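Local coordinates for period circadian protein homolog 2 (Mus musculus, PDB 3GDI), which acts in the mammalian circadian clock, probably as a transcriptional regulator whose tandem PAS domains mediate interactions between clock proteins, at residues P161-P173 with I259-G271. Sequence-based numbering, arbitrary orientation.
Sequences PPEKRIFTTTHTP and ISFIIGRHKVRVG
The carbonyl oxygen of T169 is gripped twice: the amide N of G264 reaches O of T169 at 2.8 Å, almost straight at 170°, and a water adds a weak second bond. That same water joins OG1 of T169 to ND1 of H171 (2.8 Å from the latter) and ties together two side chains on one face of strand 166-171. The strand illustrates how an antiparallel ladder sorts its side chains. F167, T169 and H171 form hydrogen-bonded pairs with H266, G264 and I262, while I166, T168 and T170 oppose K267, R265 and I263 on the reverse face. Strands 166-171 and 259-268 are the first and last of the five-stranded antiparallel sheet of a PAS fold, in the order 2-1-5-4-3, adjacent although 87 positions separate them. With CG of H171 set between its backbone N and carbonyl carbon (chi1 64°), the ring lies across I262, whose CB lies over one face 3.5 Å from the centroid. NE2 of H171 is hydrogen-bonded to NE2 of H216 on helix 209-221, adding a polar link to the packing of I262 there. An alanine here would remove both ring nitrogens and is likely to leave the water and H216 each short of a partner, with I262 stripped of its aromatic cover. CB of H266 sits over the F167 ring, 4.0 Å from its centroid. On the other face, R265 extends its chain and lays its guanidinium flat on CG2 of I166, with CZ of R265 3.5 Å from that methyl; nearer the start of strand 259-268, F261 stacks on F261 of the second subunit.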
loop_
_atom_site.group_PDB
_atom_site.type_symbol
_atom_site.label_atom_id
_atom_site.label_comp_id
_atom_site.label_asym_id
_atom_site.label_seq_id
_atom_site.Cartn_x
_atom_site.Cartn_y
_atom_site.Cartn_z
ATOM N N PRO A 161 -8.618 28.398 0.164
ATOM C CA PRO A 161 -7.844 29.446 0.838
ATOM C C PRO A 161 -6.382 29.008 1.031
ATOM O O PRO A 161 -6.111 27.902 1.496
ATOM C CB PRO A 161 -8.587 29.618 2.165
ATOM C CG PRO A 161 -9.998 29.290 1.799
ATOM C CD PRO A 161 -9.843 28.075 0.917
ATOM N N PRO A 162 -5.426 29.875 0.678
ATOM C CA PRO A 162 -4.003 29.552 0.818
ATOM C C PRO A 162 -3.568 29.008 2.182
ATOM O O PRO A 162 -2.642 28.202 2.260
ATOM C CB PRO A 162 -3.322 30.875 0.475
ATOM C CG PRO A 162 -4.237 31.449 -0.556
ATOM C CD PRO A 162 -5.597 31.206 0.070
ATOM N N GLU A 163 -4.227 29.443 3.251
ATOM C CA GLU A 163 -3.864 28.993 4.594
ATOM C C GLU A 163 -4.345 27.571 4.849
ATOM O O GLU A 163 -4.039 26.980 5.888
ATOM C CB GLU A 163 -4.465 29.918 5.660
ATOM C CG GLU A 163 -4.451 31.390 5.302
ATOM C CD GLU A 163 -5.488 31.736 4.246
ATOM O OE1 GLU A 163 -6.691 31.528 4.510
ATOM O OE2 GLU A 163 -5.098 32.207 3.154
ATOM N N LYS A 164 -5.102 27.027 3.906
ATOM C CA LYS A 164 -5.624 25.682 4.055
ATOM C C LYS A 164 -5.230 24.749 2.916
ATOM O O LYS A 164 -5.792 23.671 2.773
ATOM C CB LYS A 164 -7.141 25.736 4.190
ATOM C CG LYS A 164 -7.617 26.607 5.351
ATOM C CD LYS A 164 -9.125 26.471 5.563
ATOM C CE LYS A 164 -9.625 27.337 6.712
ATOM N NZ LYS A 164 -11.059 27.048 7.027
ATOM N N ARG A 165 -4.266 25.171 2.105
ATOM C CA ARG A 165 -3.789 24.352 0.997
ATOM C C ARG A 165 -2.704 23.488 1.599
ATOM O O ARG A 165 -1.524 23.683 1.354
ATOM C CB ARG A 165 -3.229 25.243 -0.117
ATOM C CG ARG A 165 -4.163 26.391 -0.414
ATOM C CD ARG A 165 -4.288 26.723 -1.875
ATOM N NE ARG A 165 -3.138 27.459 -2.380
ATOM C CZ ARG A 165 -3.192 28.298 -3.411
ATOM N NH1 ARG A 165 -4.341 28.516 -4.042
ATOM N NH2 ARG A 165 -2.090 28.908 -3.821
ATOM N N ILE A 166 -3.140 22.537 2.412
ATOM C CA ILE A 166 -2.260 21.627 3.122
ATOM C C ILE A 166 -2.537 20.172 2.787
ATOM O O ILE A 166 -3.678 19.713 2.828
ATOM C CB ILE A 166 -2.442 21.805 4.657
ATOM C CG1 ILE A 166 -2.137 23.251 5.041
ATOM C CG2 ILE A 166 -1.554 20.816 5.438
ATOM C CD1 ILE A 166 -2.365 23.542 6.508
ATOM N N PHE A 167 -1.485 19.445 2.452
ATOM C CA PHE A 167 -1.624 18.020 2.175
ATOM C C PHE A 167 -0.400 17.295 2.746
ATOM O O PHE A 167 0.637 17.915 2.992
ATOM C CB PHE A 167 -1.760 17.755 0.672
ATOM C CG PHE A 167 -0.514 17.996 -0.098
ATOM C CD1 PHE A 167 -0.169 19.279 -0.498
ATOM C CD2 PHE A 167 0.308 16.938 -0.446
ATOM C CE1 PHE A 167 0.985 19.513 -1.246
ATOM C CE2 PHE A 167 1.465 17.146 -1.190
ATOM C CZ PHE A 167 1.809 18.439 -1.595
ATOM N N THR A 168 -0.523 15.995 2.980
ATOM C CA THR A 168 0.599 15.240 3.519
ATOM C C THR A 168 1.009 14.077 2.623
ATOM O O THR A 168 0.225 13.584 1.824
ATOM C CB THR A 168 0.291 14.669 4.915
ATOM O OG1 THR A 168 -0.600 13.558 4.784
ATOM C CG2 THR A 168 -0.368 15.726 5.798
ATOM N N THR A 169 2.259 13.658 2.765
ATOM C CA THR A 169 2.792 12.544 2.006
ATOM C C THR A 169 3.562 11.666 2.979
ATOM O O THR A 169 4.127 12.153 3.967
ATOM C CB THR A 169 3.763 13.008 0.926
ATOM O OG1 THR A 169 4.845 13.713 1.541
ATOM C CG2 THR A 169 3.069 13.909 -0.073
ATOM N N THR A 170 3.574 10.370 2.695
ATOM C CA THR A 170 4.286 9.404 3.519
ATOM C C THR A 170 5.148 8.552 2.599
ATOM O O THR A 170 4.723 8.203 1.511
ATOM C CB THR A 170 3.305 8.478 4.255
ATOM O OG1 THR A 170 2.437 9.266 5.074
ATOM C CG2 THR A 170 4.055 7.480 5.139
ATOM N N HIS A 171 6.368 8.246 3.005
ATOM C CA HIS A 171 7.198 7.384 2.189
ATOM C C HIS A 171 8.092 6.456 3.009
ATOM O O HIS A 171 8.430 6.743 4.157
ATOM C CB HIS A 171 8.005 8.173 1.132
ATOM C CG HIS A 171 9.021 9.138 1.669
ATOM N ND1 HIS A 171 8.748 10.476 1.868
ATOM C CD2 HIS A 171 10.348 8.991 1.897
ATOM C CE1 HIS A 171 9.860 11.113 2.185
ATOM N NE2 HIS A 171 10.848 10.235 2.208
ATOM N N THR A 172 8.414 5.308 2.430
ATOM C CA THR A 172 9.255 4.327 3.088
ATOM C C THR A 172 10.719 4.722 2.933
ATOM O O THR A 172 11.056 5.630 2.172
ATOM C CB THR A 172 9.011 2.904 2.504
ATOM O OG1 THR A 172 8.754 2.996 1.097
ATOM C CG2 THR A 172 7.829 2.239 3.183
ATOM N N PRO A 173 11.615 4.050 3.659
ATOM C CA PRO A 173 13.028 4.409 3.539
ATOM C C PRO A 173 13.574 4.328 2.122
ATOM O O PRO A 173 14.444 5.112 1.759
ATOM C CB PRO A 173 13.705 3.431 4.494
ATOM C CG PRO A 173 12.653 3.227 5.556
ATOM C CD PRO A 173 11.418 3.035 4.708
ATOM N N ILE A 259 13.890 3.768 11.310
ATOM C CA ILE A 259 12.815 4.558 10.732
ATOM C C ILE A 259 12.008 3.673 9.784
ATOM O O ILE A 259 12.592 2.997 8.932
ATOM C CB ILE A 259 13.395 5.778 9.952
ATOM C CG1 ILE A 259 13.745 6.892 10.941
ATOM C CG2 ILE A 259 12.420 6.246 8.867
ATOM C CD1 ILE A 259 14.086 8.229 10.296
ATOM N N SER A 260 10.678 3.671 9.950
ATOM C CA SER A 260 9.773 2.889 9.106
ATOM C C SER A 260 9.104 3.748 8.021
ATOM O O SER A 260 8.847 3.260 6.917
ATOM C CB SER A 260 8.682 2.232 9.943
ATOM O OG SER A 260 9.221 1.354 10.905
ATOM N N PHE A 261 8.806 5.008 8.341
ATOM C CA PHE A 261 8.183 5.929 7.391
ATOM C C PHE A 261 8.698 7.353 7.592
ATOM O O PHE A 261 9.125 7.718 8.678
ATOM C CB PHE A 261 6.663 6.017 7.580
ATOM C CG PHE A 261 5.947 4.717 7.487
ATOM C CD1 PHE A 261 5.657 3.990 8.635
ATOM C CD2 PHE A 261 5.519 4.235 6.251
ATOM C CE1 PHE A 261 4.949 2.805 8.562
ATOM C CE2 PHE A 261 4.804 3.041 6.159
ATOM C CZ PHE A 261 4.517 2.322 7.313
ATOM N N ILE A 262 8.623 8.157 6.539
ATOM C CA ILE A 262 9.009 9.561 6.599
ATOM C C ILE A 262 7.699 10.250 6.260
ATOM O O ILE A 262 7.106 9.927 5.235
ATOM C CB ILE A 262 10.006 9.938 5.498
ATOM C CG1 ILE A 262 11.282 9.091 5.611
ATOM C CG2 ILE A 262 10.312 11.430 5.580
ATOM C CD1 ILE A 262 12.213 9.538 6.723
ATOM N N ILE A 263 7.229 11.167 7.105
ATOM C CA ILE A 263 5.980 11.876 6.833
ATOM C C ILE A 263 6.198 13.359 6.661
ATOM O O ILE A 263 6.931 13.977 7.430
ATOM C CB ILE A 263 4.964 11.704 7.949
ATOM C CG1 ILE A 263 5.651 11.886 9.299
ATOM C CG2 ILE A 263 4.299 10.366 7.829
ATOM C CD1 ILE A 263 4.740 11.656 10.491
ATOM N N GLY A 264 5.548 13.934 5.656
ATOM C CA GLY A 264 5.684 15.353 5.411
ATOM C C GLY A 264 4.327 16.027 5.372
ATOM O O GLY A 264 3.356 15.470 4.864
ATOM N N ARG A 265 4.253 17.229 5.929
ATOM C CA ARG A 265 3.013 17.990 5.937
ATOM C C ARG A 265 3.329 19.220 5.129
ATOM O O ARG A 265 4.088 20.074 5.570
ATOM C CB ARG A 265 2.630 18.394 7.352
ATOM C CG ARG A 265 1.295 19.094 7.403
ATOM C CD ARG A 265 0.971 19.532 8.785
ATOM N NE ARG A 265 -0.464 19.674 8.971
ATOM C CZ ARG A 265 -1.112 20.829 8.906
ATOM N NH1 ARG A 265 -0.442 21.948 8.654
ATOM N NH2 ARG A 265 -2.427 20.861 9.105
ATOM N N HIS A 266 2.733 19.314 3.951
ATOM C CA HIS A 266 3.017 20.413 3.052
ATOM C C HIS A 266 1.999 21.525 2.952
ATOM O O HIS A 266 0.796 21.302 3.035
ATOM C CB HIS A 266 3.264 19.850 1.657
ATOM C CG HIS A 266 4.183 18.671 1.645
ATOM N ND1 HIS A 266 3.734 17.381 1.469
ATOM C CD2 HIS A 266 5.519 18.583 1.834
ATOM C CE1 HIS A 266 4.755 16.547 1.550
ATOM N NE2 HIS A 266 5.850 17.251 1.771
ATOM N N LYS A 267 2.508 22.732 2.757
ATOM C CA LYS A 267 1.668 23.904 2.602
ATOM C C LYS A 267 2.123 24.528 1.298
ATOM O O LYS A 267 3.289 24.917 1.160
ATOM C CB LYS A 267 1.888 24.871 3.764
ATOM C CG LYS A 267 0.704 25.787 4.031
ATOM C CD LYS A 267 0.942 27.205 3.515
ATOM C CE LYS A 267 1.945 27.956 4.396
ATOM N NZ LYS A 267 2.368 29.257 3.798
ATOM N N VAL A 268 1.223 24.585 0.322
ATOM C CA VAL A 268 1.588 25.174 -0.952
ATOM C C VAL A 268 1.494 26.677 -0.816
ATOM O O VAL A 268 0.416 27.247 -0.669
ATOM C CB VAL A 268 0.707 24.641 -2.131
ATOM C CG1 VAL A 268 -0.431 23.810 -1.603
ATOM C CG2 VAL A 268 0.213 25.784 -2.996
ATOM N N ARG A 269 2.658 27.311 -0.837
ATOM C CA ARG A 269 2.757 28.748 -0.693
ATOM C C ARG A 269 2.548 29.443 -2.039
ATOM O O ARG A 269 2.068 30.580 -2.095
ATOM C CB ARG A 269 4.121 29.098 -0.112
ATOM C CG ARG A 269 4.163 30.429 0.608
ATOM C CD ARG A 269 5.570 30.690 1.099
ATOM N NE ARG A 269 6.516 30.671 -0.013
ATOM C CZ ARG A 269 7.805 30.393 0.123
ATOM N NH1 ARG A 269 8.292 30.108 1.323
ATOM N NH2 ARG A 269 8.609 30.406 -0.931
ATOM N N VAL A 270 2.911 28.757 -3.119
ATOM C CA VAL A 270 2.737 29.301 -4.464
ATOM C C VAL A 270 2.203 28.223 -5.401
ATOM O O VAL A 270 2.895 27.261 -5.718
ATOM C CB VAL A 270 4.066 29.854 -5.032
ATOM C CG1 VAL A 270 3.833 30.423 -6.414
ATOM C CG2 VAL A 270 4.628 30.923 -4.107
ATOM N N GLY A 271 0.954 28.384 -5.823
ATOM C CA GLY A 271 0.336 27.430 -6.725
ATOM C C GLY A 271 0.966 27.499 -8.096
ATOM O O GLY A 271 1.880 28.296 -8.311
HETATM O O HOH W 1 6.544 12.049 2.649
#